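Local coordinates for protein-S-isoprenylcysteine O-methyltransferase (Tribolium castaneum, PDB 5V7P), which methylates the carboxyl group of isoprenylated C-terminal cysteines of proteins, with S-adenosyl-L-methionine as methyl donor, in the endoplasmic reticulum membrane, at residues M253-S256 with Q261-D264; L79-V84 with G94-M99; A61-I66 with V118-F123; V171-A176 with F184-Q189. All blocks are in the same frame, centred on the assembly; numbering follows the deposited sequence.

Contact 1 of 4, residues M253-S256 with Q261-D264; sequences MLLS and QYCD. With SAH (S-adenosyl-L-homocysteine), chain C.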
# COMPACT_ATOMS: atom_id res chain seq x y z
N MET A 253 -17.52 -4.47 -6.83
CA MET A 253 -17.60 -5.71 -6.07
C MET A 253 -18.50 -5.56 -4.85
O MET A 253 -19.18 -6.51 -4.46
CB MET A 253 -16.20 -6.16 -5.63
CG MET A 253 -15.17 -6.21 -6.75
SD MET A 253 -15.78 -6.95 -8.27
CE MET A 253 -16.27 -8.58 -7.72
N LEU A 254 -18.52 -4.37 -4.24
CA LEU A 254 -19.38 -4.15 -3.08
C LEU A 254 -20.85 -4.16 -3.48
O LEU A 254 -21.69 -4.60 -2.69
CB LEU A 254 -19.02 -2.82 -2.41
CG LEU A 254 -17.71 -2.83 -1.62
CD1 LEU A 254 -17.22 -1.41 -1.36
CD2 LEU A 254 -17.87 -3.58 -0.30
N LEU A 255 -21.17 -3.69 -4.68
CA LEU A 255 -22.56 -3.73 -5.14
C LEU A 255 -23.04 -5.16 -5.34
O LEU A 255 -24.19 -5.49 -5.02
CB LEU A 255 -22.71 -2.92 -6.42
CG LEU A 255 -22.80 -1.40 -6.24
CD1 LEU A 255 -22.67 -0.69 -7.58
CD2 LEU A 255 -24.11 -1.01 -5.57
N SER A 256 -22.18 -6.02 -5.88
CA SER A 256 -22.52 -7.43 -6.01
C SER A 256 -22.57 -8.13 -4.66
O SER A 256 -23.23 -9.16 -4.53
CB SER A 256 -21.52 -8.13 -6.93
OG SER A 256 -20.24 -8.19 -6.33
N GLN A 261 -28.31 -2.36 -0.47
CA GLN A 261 -27.77 -1.78 0.76
C GLN A 261 -26.60 -0.86 0.47
O GLN A 261 -26.47 0.21 1.07
CB GLN A 261 -27.36 -2.88 1.74
CG GLN A 261 -28.49 -3.36 2.64
CD GLN A 261 -29.51 -4.21 1.91
OE1 GLN A 261 -30.62 -3.75 1.61
NE2 GLN A 261 -29.16 -5.45 1.62
N TYR A 262 -25.72 -1.25 -0.46
CA TYR A 262 -24.63 -0.36 -0.85
C TYR A 262 -25.11 0.75 -1.78
O TYR A 262 -24.58 1.86 -1.72
CB TYR A 262 -23.50 -1.13 -1.52
CG TYR A 262 -22.20 -0.37 -1.49
CD1 TYR A 262 -21.42 -0.33 -0.34
CD2 TYR A 262 -21.76 0.35 -2.60
CE1 TYR A 262 -20.24 0.37 -0.30
CE2 TYR A 262 -20.58 1.06 -2.56
CZ TYR A 262 -19.82 1.07 -1.41
OH TYR A 262 -18.64 1.77 -1.35
N CYS A 263 -26.10 0.46 -2.63
CA CYS A 263 -26.68 1.51 -3.46
C CYS A 263 -27.25 2.63 -2.60
O CYS A 263 -27.01 3.81 -2.86
CB CYS A 263 -27.75 0.92 -4.38
SG CYS A 263 -28.29 2.04 -5.69
N ASP A 264 -28.00 2.27 -1.55
CA ASP A 264 -28.50 3.28 -0.62
C ASP A 264 -27.36 3.99 0.09
O ASP A 264 -27.44 5.19 0.38
CB ASP A 264 -29.43 2.63 0.41
CG ASP A 264 -30.63 1.96 -0.22
OD1 ASP A 264 -31.03 2.37 -1.33
OD2 ASP A 264 -31.17 1.02 0.40
N SAH C . -12.40 1.34 0.97
CA SAH C . -12.52 1.20 2.41
CB SAH C . -11.91 -0.12 2.87
CG SAH C . -10.50 -0.39 2.35
SD SAH C . -9.97 -2.08 2.74
C SAH C . -11.84 2.37 3.13
O SAH C . -11.07 3.12 2.53
OXT SAH C . -12.05 2.59 4.32
C5' SAH C . -10.65 -2.80 1.22
C4' SAH C . -11.71 -3.87 1.47
O4' SAH C . -12.74 -3.34 2.28
C3' SAH C . -12.34 -4.31 0.16
O3' SAH C . -12.18 -5.70 -0.03
C2' SAH C . -13.81 -3.95 0.27
O2' SAH C . -14.63 -5.00 -0.18
C1' SAH C . -14.02 -3.64 1.75
N9 SAH C . -14.94 -2.51 1.99
C8 SAH C . -14.94 -1.28 1.41
N7 SAH C . -15.94 -0.54 1.93
C5 SAH C . -16.59 -1.29 2.85
C6 SAH C . -17.68 -1.03 3.66
N6 SAH C . -18.28 0.16 3.63
N1 SAH C . -18.12 -2.01 4.52
C2 SAH C . -17.49 -3.24 4.56
N3 SAH C . -16.41 -3.49 3.74
C4 SAH C . -15.97 -2.53 2.90

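Contact 2 of 4, residues L79-V84 with G94-M99; sequences LYIKLV and GYMSVM. With MPG ([(Z)-octadec-9-enyl] (2R)-2,3-bis(oxidanyl)propanoate), chain S; MPG ([(Z)-octadec-9-enyl] (2R)-2,3-bis(oxidanyl)propanoate), chain Y; MPG ([(Z)-octadec-9-enyl] (2R)-2,3-bis(oxidanyl)propanoate), chain B.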
# COMPACT_ATOMS: atom_id res chain seq x y z
N LEU A 79 13.65 11.38 14.60
CA LEU A 79 13.57 12.32 15.72
C LEU A 79 14.94 12.86 16.08
O LEU A 79 15.08 14.03 16.46
CB LEU A 79 12.93 11.63 16.93
CG LEU A 79 11.47 11.20 16.76
CD1 LEU A 79 11.04 10.29 17.90
CD2 LEU A 79 10.56 12.42 16.67
N TYR A 80 15.97 12.02 15.98
CA TYR A 80 17.34 12.47 16.22
C TYR A 80 17.72 13.60 15.27
O TYR A 80 18.26 14.63 15.68
CB TYR A 80 18.29 11.28 16.09
CG TYR A 80 19.75 11.57 16.36
CD1 TYR A 80 20.14 12.28 17.49
CD2 TYR A 80 20.74 11.10 15.51
CE1 TYR A 80 21.47 12.53 17.75
CE2 TYR A 80 22.07 11.34 15.77
CZ TYR A 80 22.44 12.06 16.89
OH TYR A 80 23.76 12.30 17.14
N ILE A 81 17.43 13.41 13.97
CA ILE A 81 17.76 14.43 12.98
C ILE A 81 16.93 15.69 13.22
O ILE A 81 17.44 16.81 13.10
CB ILE A 81 17.53 13.87 11.56
CG1 ILE A 81 18.58 12.79 11.26
CG2 ILE A 81 17.59 14.98 10.51
CD1 ILE A 81 18.32 12.01 9.99
N LYS A 82 15.66 15.52 13.56
CA LYS A 82 14.78 16.67 13.75
C LYS A 82 15.27 17.56 14.88
O LYS A 82 15.05 18.78 14.84
CB LYS A 82 13.36 16.18 14.03
CG LYS A 82 12.29 17.23 13.83
CD LYS A 82 10.91 16.61 13.96
CE LYS A 82 9.82 17.58 13.55
NZ LYS A 82 8.51 16.88 13.37
N LEU A 83 15.93 16.99 15.88
CA LEU A 83 16.32 17.74 17.07
C LEU A 83 17.69 18.38 16.96
O LEU A 83 17.88 19.50 17.46
CB LEU A 83 16.29 16.81 18.29
CG LEU A 83 14.91 16.32 18.73
CD1 LEU A 83 15.03 15.18 19.73
CD2 LEU A 83 14.10 17.46 19.33
N VAL A 84 18.65 17.72 16.32
CA VAL A 84 20.04 18.15 16.38
C VAL A 84 20.57 18.65 15.04
O VAL A 84 21.56 19.40 15.03
CB VAL A 84 20.95 17.01 16.91
CG1 VAL A 84 20.29 16.30 18.09
CG2 VAL A 84 21.30 16.01 15.81
N GLY A 94 11.61 14.73 10.68
CA GLY A 94 10.21 14.50 10.96
C GLY A 94 9.53 13.68 9.88
O GLY A 94 8.64 12.87 10.16
N TYR A 95 9.94 13.88 8.62
CA TYR A 95 9.40 13.08 7.53
C TYR A 95 9.76 11.61 7.70
O TYR A 95 8.90 10.73 7.54
CB TYR A 95 9.92 13.62 6.20
CG TYR A 95 9.90 12.61 5.07
CD1 TYR A 95 8.75 12.42 4.31
CD2 TYR A 95 11.03 11.87 4.75
CE1 TYR A 95 8.73 11.50 3.28
CE2 TYR A 95 11.01 10.95 3.72
CZ TYR A 95 9.86 10.77 2.98
OH TYR A 95 9.83 9.86 1.95
N MET A 96 11.02 11.32 8.02
CA MET A 96 11.43 9.94 8.24
C MET A 96 10.59 9.28 9.33
O MET A 96 10.15 8.13 9.18
CB MET A 96 12.91 9.88 8.61
CG MET A 96 13.85 10.24 7.48
SD MET A 96 15.55 10.47 8.04
CE MET A 96 15.84 8.95 8.94
N SER A 97 10.37 9.99 10.44
CA SER A 97 9.62 9.41 11.55
C SER A 97 8.17 9.15 11.17
O SER A 97 7.62 8.09 11.50
CB SER A 97 9.71 10.33 12.77
OG SER A 97 11.06 10.53 13.14
N VAL A 98 7.53 10.11 10.49
CA VAL A 98 6.16 9.91 10.03
C VAL A 98 6.07 8.68 9.15
O VAL A 98 5.13 7.88 9.26
CB VAL A 98 5.67 11.18 9.30
CG1 VAL A 98 4.43 10.89 8.45
CG2 VAL A 98 5.37 12.28 10.30
N MET A 99 7.04 8.50 8.26
CA MET A 99 7.03 7.35 7.36
C MET A 99 7.15 6.04 8.13
O MET A 99 6.42 5.08 7.86
CB MET A 99 8.16 7.48 6.35
CG MET A 99 8.03 8.68 5.43
SD MET A 99 6.95 8.33 4.03
CE MET A 99 7.97 7.17 3.12
C2 MPG S . 11.49 19.78 17.82
C3 MPG S . 11.27 18.37 17.26
C4 MPG S . 10.60 17.49 18.31
C5 MPG S . 9.09 17.69 18.27
C6 MPG S . 8.49 16.91 17.10
C7 MPG S . 6.97 17.06 17.07
C8 MPG S . 6.55 18.52 16.86
C9 MPG S . 7.16 19.06 15.57
C10 MPG S . 7.09 20.33 15.24
C11 MPG S . 6.40 21.38 16.11
C12 MPG S . 7.46 22.13 16.92
C13 MPG S . 6.79 22.82 18.11
C14 MPG S . 5.65 23.71 17.61
O1 MPG S . 11.44 20.47 15.53
C1 MPG S . 12.11 20.67 16.74
CXD MPG S . 11.65 20.68 13.01
O2 MPG S . 12.43 21.39 12.09
C21 MPG S . 10.17 20.98 12.77
O3 MPG S . 10.03 22.25 12.19
O4 MPG S . 12.85 21.94 14.60
CX3 MPG S . 12.04 21.09 14.43
C2 MPG Y . 24.33 15.10 13.28
C3 MPG Y . 24.18 13.59 13.44
C4 MPG Y . 23.75 12.99 12.10
C5 MPG Y . 22.74 11.86 12.33
C6 MPG Y . 22.40 11.24 10.97
C7 MPG Y . 22.63 9.72 10.99
C8 MPG Y . 23.05 9.23 9.60
C9 MPG Y . 21.87 8.54 8.90
C10 MPG Y . 21.88 8.35 7.60
C11 MPG Y . 23.06 8.81 6.74
C12 MPG Y . 22.97 8.17 5.35
C13 MPG Y . 24.36 8.14 4.72
O1 MPG Y . 25.00 17.10 14.40
C1 MPG Y . 24.86 15.71 14.58
CXD MPG Y . 25.63 19.13 15.80
O2 MPG Y . 24.91 20.01 16.61
C21 MPG Y . 25.95 19.82 14.47
O3 MPG Y . 27.01 20.72 14.65
O4 MPG Y . 23.98 17.56 16.35
CX3 MPG Y . 24.80 17.87 15.55
C2 MPG B . 4.44 8.38 -3.85
C3 MPG B . 3.13 9.10 -3.56
C4 MPG B . 1.95 8.13 -3.53
C5 MPG B . 0.74 8.83 -2.97
C6 MPG B . -0.47 7.92 -3.09
C7 MPG B . -0.34 6.66 -2.22
C8 MPG B . -0.97 5.52 -3.01
C9 MPG B . -1.24 4.36 -2.05
C10 MPG B . -0.62 3.21 -2.11
C11 MPG B . 0.47 2.89 -3.14
C12 MPG B . 1.45 1.90 -2.54
C13 MPG B . 0.79 0.53 -2.37
C14 MPG B . 1.59 -0.24 -1.33
C15 MPG B . 1.13 -1.70 -1.29
C16 MPG B . 2.33 -2.64 -1.42
O1 MPG B . 5.51 8.08 -1.75
C1 MPG B . 4.81 7.40 -2.74
CXD MPG B . 5.68 8.57 0.71
O2 MPG B . 5.11 9.62 1.42
C21 MPG B . 7.12 8.94 0.31
O3 MPG B . 7.35 10.30 0.57
O4 MPG B . 3.66 8.26 -0.47
CX3 MPG B . 4.84 8.29 -0.54

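Contact 3 of 4, residues A61-I66 with V118-F123; sequences AFAIAI and VSTDSF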
# COMPACT_ATOMS: atom_id res chain seq x y z
N ALA A 61 9.30 -15.55 11.51
CA ALA A 61 9.28 -14.50 12.52
C ALA A 61 10.36 -13.46 12.27
O ALA A 61 10.14 -12.26 12.51
CB ALA A 61 9.44 -15.12 13.91
N PHE A 62 11.53 -13.88 11.80
CA PHE A 62 12.61 -12.93 11.56
C PHE A 62 12.23 -11.93 10.48
O PHE A 62 12.50 -10.73 10.61
CB PHE A 62 13.89 -13.67 11.17
CG PHE A 62 15.01 -12.76 10.74
CD1 PHE A 62 15.81 -12.13 11.69
CD2 PHE A 62 15.25 -12.52 9.40
CE1 PHE A 62 16.83 -11.29 11.30
CE2 PHE A 62 16.27 -11.68 9.01
CZ PHE A 62 17.06 -11.06 9.96
N ALA A 63 11.61 -12.41 9.40
CA ALA A 63 11.17 -11.50 8.34
C ALA A 63 10.29 -10.39 8.90
O ALA A 63 10.38 -9.24 8.46
CB ALA A 63 10.41 -12.29 7.26
N ILE A 64 9.45 -10.71 9.88
CA ILE A 64 8.63 -9.70 10.53
C ILE A 64 9.47 -8.87 11.49
O ILE A 64 9.36 -7.64 11.53
CB ILE A 64 7.44 -10.36 11.24
CG1 ILE A 64 6.47 -10.96 10.21
CG2 ILE A 64 6.71 -9.36 12.15
CD1 ILE A 64 5.36 -11.80 10.81
N ALA A 65 10.31 -9.53 12.29
CA ALA A 65 11.05 -8.82 13.33
C ALA A 65 12.03 -7.82 12.75
O ALA A 65 12.15 -6.70 13.26
CB ALA A 65 11.78 -9.83 14.22
N ILE A 66 12.74 -8.19 11.69
CA ILE A 66 13.78 -7.31 11.16
C ILE A 66 13.16 -6.07 10.52
O ILE A 66 13.74 -4.98 10.59
CB ILE A 66 14.69 -8.06 10.18
CG1 ILE A 66 15.94 -7.24 9.85
CG2 ILE A 66 13.95 -8.41 8.89
CD1 ILE A 66 16.89 -7.05 11.02
N VAL A 118 -1.70 -11.92 8.51
CA VAL A 118 -0.64 -10.95 8.76
C VAL A 118 0.63 -11.48 8.12
O VAL A 118 1.04 -12.62 8.37
CB VAL A 118 -0.46 -10.69 10.26
CG1 VAL A 118 0.09 -11.91 10.99
CG2 VAL A 118 0.44 -9.48 10.48
N SER A 119 1.25 -10.67 7.27
CA SER A 119 2.48 -11.04 6.58
C SER A 119 3.35 -9.80 6.46
O SER A 119 2.98 -8.70 6.88
CB SER A 119 2.18 -11.64 5.20
OG SER A 119 1.53 -10.69 4.36
N THR A 120 4.54 -9.98 5.88
CA THR A 120 5.41 -8.84 5.61
C THR A 120 4.75 -7.85 4.67
O THR A 120 5.15 -6.68 4.64
CB THR A 120 6.74 -9.32 5.02
OG1 THR A 120 6.50 -10.04 3.81
CG2 THR A 120 7.47 -10.21 6.02
N ASP A 121 3.75 -8.28 3.90
CA ASP A 121 2.99 -7.37 3.06
C ASP A 121 2.16 -6.39 3.89
O ASP A 121 1.80 -5.32 3.39
CB ASP A 121 2.08 -8.16 2.13
CG ASP A 121 2.82 -9.21 1.33
OD1 ASP A 121 3.91 -8.89 0.80
OD2 ASP A 121 2.33 -10.36 1.25
N SER A 122 1.86 -6.74 5.14
CA SER A 122 1.08 -5.86 6.00
C SER A 122 1.84 -4.59 6.37
O SER A 122 1.20 -3.60 6.76
CB SER A 122 0.66 -6.61 7.27
OG SER A 122 -0.13 -7.74 6.94
N PHE A 123 3.17 -4.59 6.25
CA PHE A 123 3.92 -3.34 6.36
C PHE A 123 3.70 -2.42 5.17
O PHE A 123 4.20 -1.29 5.18
CB PHE A 123 5.42 -3.64 6.50
CG PHE A 123 5.79 -4.26 7.82
CD1 PHE A 123 5.83 -3.49 8.97
CD2 PHE A 123 6.12 -5.60 7.90
CE1 PHE A 123 6.18 -4.05 10.18
CE2 PHE A 123 6.47 -6.17 9.12
CZ PHE A 123 6.50 -5.39 10.25

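Contact 4 of 4, residues V171-A176 with F184-Q189; sequences VLRKTA and FNHLVQ. With SAH (S-adenosyl-L-homocysteine), chain C; MPG ([(Z)-octadec-9-enyl] (2R)-2,3-bis(oxidanyl)propanoate), chain R.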
# COMPACT_ATOMS: atom_id res chain seq x y z
N VAL A 171 -4.82 9.19 11.94
CA VAL A 171 -5.90 8.86 12.87
C VAL A 171 -7.13 8.40 12.10
O VAL A 171 -7.74 7.37 12.43
CB VAL A 171 -6.21 10.07 13.77
CG1 VAL A 171 -7.41 9.78 14.68
CG2 VAL A 171 -5.00 10.42 14.62
N LEU A 172 -7.51 9.14 11.05
CA LEU A 172 -8.64 8.72 10.23
C LEU A 172 -8.43 7.31 9.70
O LEU A 172 -9.33 6.47 9.77
CB LEU A 172 -8.82 9.70 9.06
CG LEU A 172 -10.22 9.89 8.47
CD1 LEU A 172 -10.13 10.35 7.02
CD2 LEU A 172 -11.09 8.64 8.58
N ARG A 173 -7.23 7.03 9.18
CA ARG A 173 -6.95 5.74 8.57
C ARG A 173 -7.10 4.60 9.57
O ARG A 173 -7.85 3.65 9.35
CB ARG A 173 -5.54 5.75 7.97
CG ARG A 173 -5.10 4.43 7.35
CD ARG A 173 -5.01 4.52 5.85
NE ARG A 173 -5.22 3.22 5.22
CZ ARG A 173 -4.25 2.36 4.92
NH1 ARG A 173 -4.56 1.20 4.35
NH2 ARG A 173 -2.99 2.65 5.17
N LYS A 174 -6.37 4.69 10.69
CA LYS A 174 -6.36 3.59 11.65
C LYS A 174 -7.73 3.39 12.29
O LYS A 174 -8.13 2.25 12.55
CB LYS A 174 -5.29 3.83 12.71
CG LYS A 174 -3.95 3.18 12.39
CD LYS A 174 -3.40 3.63 11.04
CE LYS A 174 -2.10 2.92 10.71
NZ LYS A 174 -1.53 3.36 9.40
N THR A 175 -8.45 4.48 12.55
CA THR A 175 -9.81 4.34 13.06
C THR A 175 -10.68 3.55 12.08
O THR A 175 -11.45 2.67 12.49
CB THR A 175 -10.42 5.71 13.32
OG1 THR A 175 -10.34 6.52 12.14
CG2 THR A 175 -9.70 6.40 14.47
N ALA A 176 -10.56 3.85 10.79
CA ALA A 176 -11.33 3.10 9.79
C ALA A 176 -11.01 1.61 9.85
O ALA A 176 -11.92 0.78 9.80
CB ALA A 176 -11.04 3.66 8.39
N PHE A 184 -12.02 -5.17 6.84
CA PHE A 184 -10.92 -4.48 6.18
C PHE A 184 -9.98 -5.50 5.56
O PHE A 184 -9.90 -6.65 5.99
CB PHE A 184 -10.16 -3.60 7.17
CG PHE A 184 -9.17 -2.66 6.52
CD1 PHE A 184 -9.58 -1.42 6.05
CD2 PHE A 184 -7.84 -3.02 6.37
CE1 PHE A 184 -8.68 -0.56 5.45
CE2 PHE A 184 -6.94 -2.16 5.77
CZ PHE A 184 -7.36 -0.93 5.31
N ASN A 185 -9.26 -5.06 4.53
CA ASN A 185 -8.27 -5.92 3.88
C ASN A 185 -7.36 -5.04 3.03
O ASN A 185 -7.84 -4.18 2.29
CB ASN A 185 -8.95 -6.98 3.01
CG ASN A 185 -8.06 -8.18 2.75
OD1 ASN A 185 -6.87 -8.03 2.47
ND2 ASN A 185 -8.62 -9.37 2.86
N HIS A 186 -6.05 -5.26 3.16
CA HIS A 186 -5.10 -4.55 2.31
C HIS A 186 -5.30 -4.88 0.84
O HIS A 186 -4.91 -4.09 -0.02
CB HIS A 186 -3.67 -4.88 2.73
CG HIS A 186 -3.14 -4.00 3.83
ND1 HIS A 186 -2.21 -4.44 4.75
CD2 HIS A 186 -3.40 -2.71 4.14
CE1 HIS A 186 -1.93 -3.46 5.59
NE2 HIS A 186 -2.64 -2.40 5.24
N LEU A 187 -5.90 -6.03 0.54
CA LEU A 187 -6.16 -6.46 -0.82
C LEU A 187 -7.66 -6.37 -1.10
O LEU A 187 -8.47 -6.89 -0.31
CB LEU A 187 -5.67 -7.89 -1.05
CG LEU A 187 -4.19 -8.06 -1.42
CD1 LEU A 187 -3.28 -7.26 -0.50
CD2 LEU A 187 -3.82 -9.53 -1.38
N VAL A 188 -8.02 -5.72 -2.20
CA VAL A 188 -9.42 -5.65 -2.59
C VAL A 188 -9.95 -7.05 -2.86
O VAL A 188 -9.30 -7.87 -3.52
CB VAL A 188 -9.59 -4.74 -3.82
CG1 VAL A 188 -11.04 -4.73 -4.30
CG2 VAL A 188 -9.13 -3.33 -3.50
N GLN A 189 -11.14 -7.33 -2.34
CA GLN A 189 -11.75 -8.65 -2.44
C GLN A 189 -12.77 -8.66 -3.57
O GLN A 189 -13.60 -7.75 -3.68
CB GLN A 189 -12.43 -9.04 -1.12
CG GLN A 189 -11.50 -9.03 0.07
CD GLN A 189 -10.37 -10.04 -0.05
OE1 GLN A 189 -10.61 -11.25 -0.10
NE2 GLN A 189 -9.14 -9.54 -0.10
N SAH C . -12.40 1.34 0.97
CA SAH C . -12.52 1.20 2.41
CB SAH C . -11.91 -0.12 2.87
CG SAH C . -10.50 -0.39 2.35
SD SAH C . -9.97 -2.08 2.74
C SAH C . -11.84 2.37 3.13
O SAH C . -11.07 3.12 2.53
OXT SAH C . -12.05 2.59 4.32
C5' SAH C . -10.65 -2.80 1.22
C4' SAH C . -11.71 -3.87 1.47
O4' SAH C . -12.74 -3.34 2.28
C3' SAH C . -12.34 -4.31 0.16
O3' SAH C . -12.18 -5.70 -0.03
C2' SAH C . -13.81 -3.95 0.27
O2' SAH C . -14.63 -5.00 -0.18
C1' SAH C . -14.02 -3.64 1.75
N9 SAH C . -14.94 -2.51 1.99
C8 SAH C . -14.94 -1.28 1.41
N7 SAH C . -15.94 -0.54 1.93
C5 SAH C . -16.59 -1.29 2.85
C6 SAH C . -17.68 -1.03 3.66
N6 SAH C . -18.28 0.16 3.63
N1 SAH C . -18.12 -2.01 4.52
C2 SAH C . -17.49 -3.24 4.56
N3 SAH C . -16.41 -3.49 3.74
C4 SAH C . -15.97 -2.53 2.90
C2 MPG R . -16.33 7.28 15.78
C3 MPG R . -14.87 7.71 15.91
C4 MPG R . -14.78 9.21 15.69
C5 MPG R . -13.33 9.67 15.84
C6 MPG R . -12.58 9.49 14.53
C7 MPG R . -11.32 10.35 14.54
C8 MPG R . -10.77 10.47 13.12
C9 MPG R . -9.80 11.65 13.06
C10 MPG R . -9.80 12.57 12.12
C11 MPG R . -10.76 12.61 10.92
C12 MPG R . -11.44 13.97 10.87
C13 MPG R . -10.43 15.03 10.44
O1 MPG R . -17.85 5.75 16.78
C1 MPG R . -16.52 5.88 16.34
CXD MPG R . -19.60 4.20 17.73
O2 MPG R . -20.66 4.32 16.83
C21 MPG R . -19.76 5.23 18.85
O3 MPG R . -21.09 5.25 19.29
O4 MPG R . -17.63 3.51 16.63
CX3 MPG R . -18.28 4.44 17.00

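Contact 1 of 4, residues M253-S256 with Q261-D264
Leu254 puts its CB squarely over the ring of Tyr262, 3.9 Å from the ring centroid and only 4° off the normal, a CH-pi contact. Past it, CG nears the ribose of S-adenosyl-L-homocysteine, and CD1 lies 3.5 Å from the Tyr262 OH. The same CD1 touches C8 of the adenine, while CD2 reaches the ribose O2' at 3.5 Å. The leucine is thus a wedge between tyrosine and nucleoside, and the adenine N6 lies at the tyrosine ring's edge. Leu255 comes at the same ring from its edge, with CD2 4.0 Å from Tyr262 CD2 and also close to the backbone N of Cys263. The tyrosine's CG is anti to the backbone N (chi1 -160°), which swings the ring across helix 231-258. Its hydroxyl has a weak hydrogen bond to Glu251, and the side chain also touches Leu198 and His209 of the cofactor site. With an alanine in place of the tyrosine, Leu254 CB is likely to lose the ring it lies on, and a gap would open beside it and at the adenine N6. Between the two segments the contact is apolar and CH-pi; the weak bond to Glu251 is a polar addition from the helix of Leu254.

Contact 2 of 4, residues L79-V84 with G94-M99
Ser97 OG faces helix 59-84, within hydrogen-bonding reach of both the Leu75 and the Gly93 carbonyl, which compete for its one proton; Leu75 is the stronger partner. It also comes within 3.1 Å of Leu79 N, but the angle there is too poor for a hydrogen bond. The hydroxyl therefore sits against that backbone, with Leu79 CG 3.7 Å from the same OG. One turn further along helix 59-84, the Lys82 chain passes over Gly94, its CD 3.7 Å from Gly94 CA. Its CG is anti to the backbone N (chi1 -162°) and the chain stays extended from there, which carries the aliphatic part past the glycine, where a CB would collide with NZ. The opposite flank of the lysine is lipid: CE lies 3.5 Å from C21 of a bound octadecenyl dihydroxypropanoate, and NZ 3.4 Å from its C9. A serine in its place would probably strip the cover from Gly94 and leave a gap between helix and lipid. Ile81 CD1 meets Met96 SD at 3.7 Å, the two chains crossing at about a right angle. The segments run antiparallel at 158°, their axes 8.3 Å apart, as a transmembrane hairpin. Around it, helix 4-29 touches Tyr80 and Val84, helix 156-180 touches Lys82 and Val98, and helix 210-225 lies against Tyr95, Val98 and Met99.

Contact 3 of 4, residues A61-I66 with V118-F123
Thr120 and Phe123 reach helix 59-84 from a short 3-10 turn, and Ala63 and Ile64 receive them. The threonine points its methyl, not its hydroxyl, at the helix: CG2 is anti to the carbonyl carbon and rests 3.8 Å from Ala63 CB, also close to the carbonyl oxygen of Ala63. Ile64 meets both with different branches, the two partners lying roughly at a right angle about it. Its CG1 branch is 4.4 Å from Thr120 CG2, and its CG2 branch is the same 4.4 Å from Phe123 CZ. Phe123 sends the far end of its ring toward the helix backbone, CZ lying 3.9 Å from the Ile64 carbonyl oxygen. Its CG is anti to the carbonyl carbon (chi1 -70°), a setting that leaves Thr120 O at the ring edge, in its plane. Phe107 of helix 90-113 stacks on the phenylalanine, and Arg67 of helix 59-84 touches both Phe123 and Thr120. Ser119 and Ser122 brace the turn itself: Ser119 N donates to Ser122 OG in a nearly straight bond (173°), and Ser119 OG donates to Asp121 OD2 from above the carboxylate plane. The joint between the segments is apolar packing: the 3-10 turn within the loop joining helices 90-113 and 129-148 lies against helix 59-84 near its N-terminal end, in an all-helical membrane protein and away from the cofactor site.

Contact 4 of 4, residues V171-A176 with F184-Q189
The Phe184 ring has the sulfur of S-adenosyl-L-homocysteine over one face, SD 3.3 Å above the plane and offset toward the rim, while Arg173 NH1 comes at its edge, in plane, 3.6 Å from CZ. Asn185 O also lies 3.0 Å from SD. That same NH1 meets the edge of the His186 ring, 4.1 Å from CD2. The guanidinium plane stands 52° from the phenylalanine ring and 43° from the imidazole, so it stacks on neither. Arg173 gets there with CG anti to the backbone N (chi1 177°) and a bend at chi2. Its strongest partner is Glu106, which takes a salt bridge from NH2 and, through its other oxygen, a hydrogen bond with His186 NE2; Lys174 joins the same carboxylate. The loop holds the cofactor by its backbone: Gln189 N donates to the ribose O3' at 3.0 Å. The loop's bend is supported by an Asx turn, Leu187 N to Asn185 OD1 (2.9 Å), and by Gln189 NE2 bonding to Leu187 O at 2.7 Å. Aromatic surface and a carbonyl oxygen thus lie next to the sulfur that would carry the transferable methyl in the donor, and the Glu106 network, which should offset the positive charge of Arg173, ties the loop indirectly to helix 156-180.

Contacts 1 and 4 form two sides of the same cofactor site: both touch S-adenosyl-L-homocysteine, contact 1 at adenine and ribose, contact 4 at sulfur and ribose. Their centres are 18 Å apart, yet they meet directly, Met253 CB lying 3.6 Å from Gln189 O. Contact 4 in turn touches contact 3, where Ser122 O packs 3.4 Å from His186 CE1, so the turn at 118-123 reaches the cofactor loop. Contacts 2 and 3 share helix 59-84, with centres 23 Å apart, and contact 2 is nested in the chain between the segments of contact 3. Contact 2 is the remote one, its centre 42 Å from that of contact 1, among bound lipids.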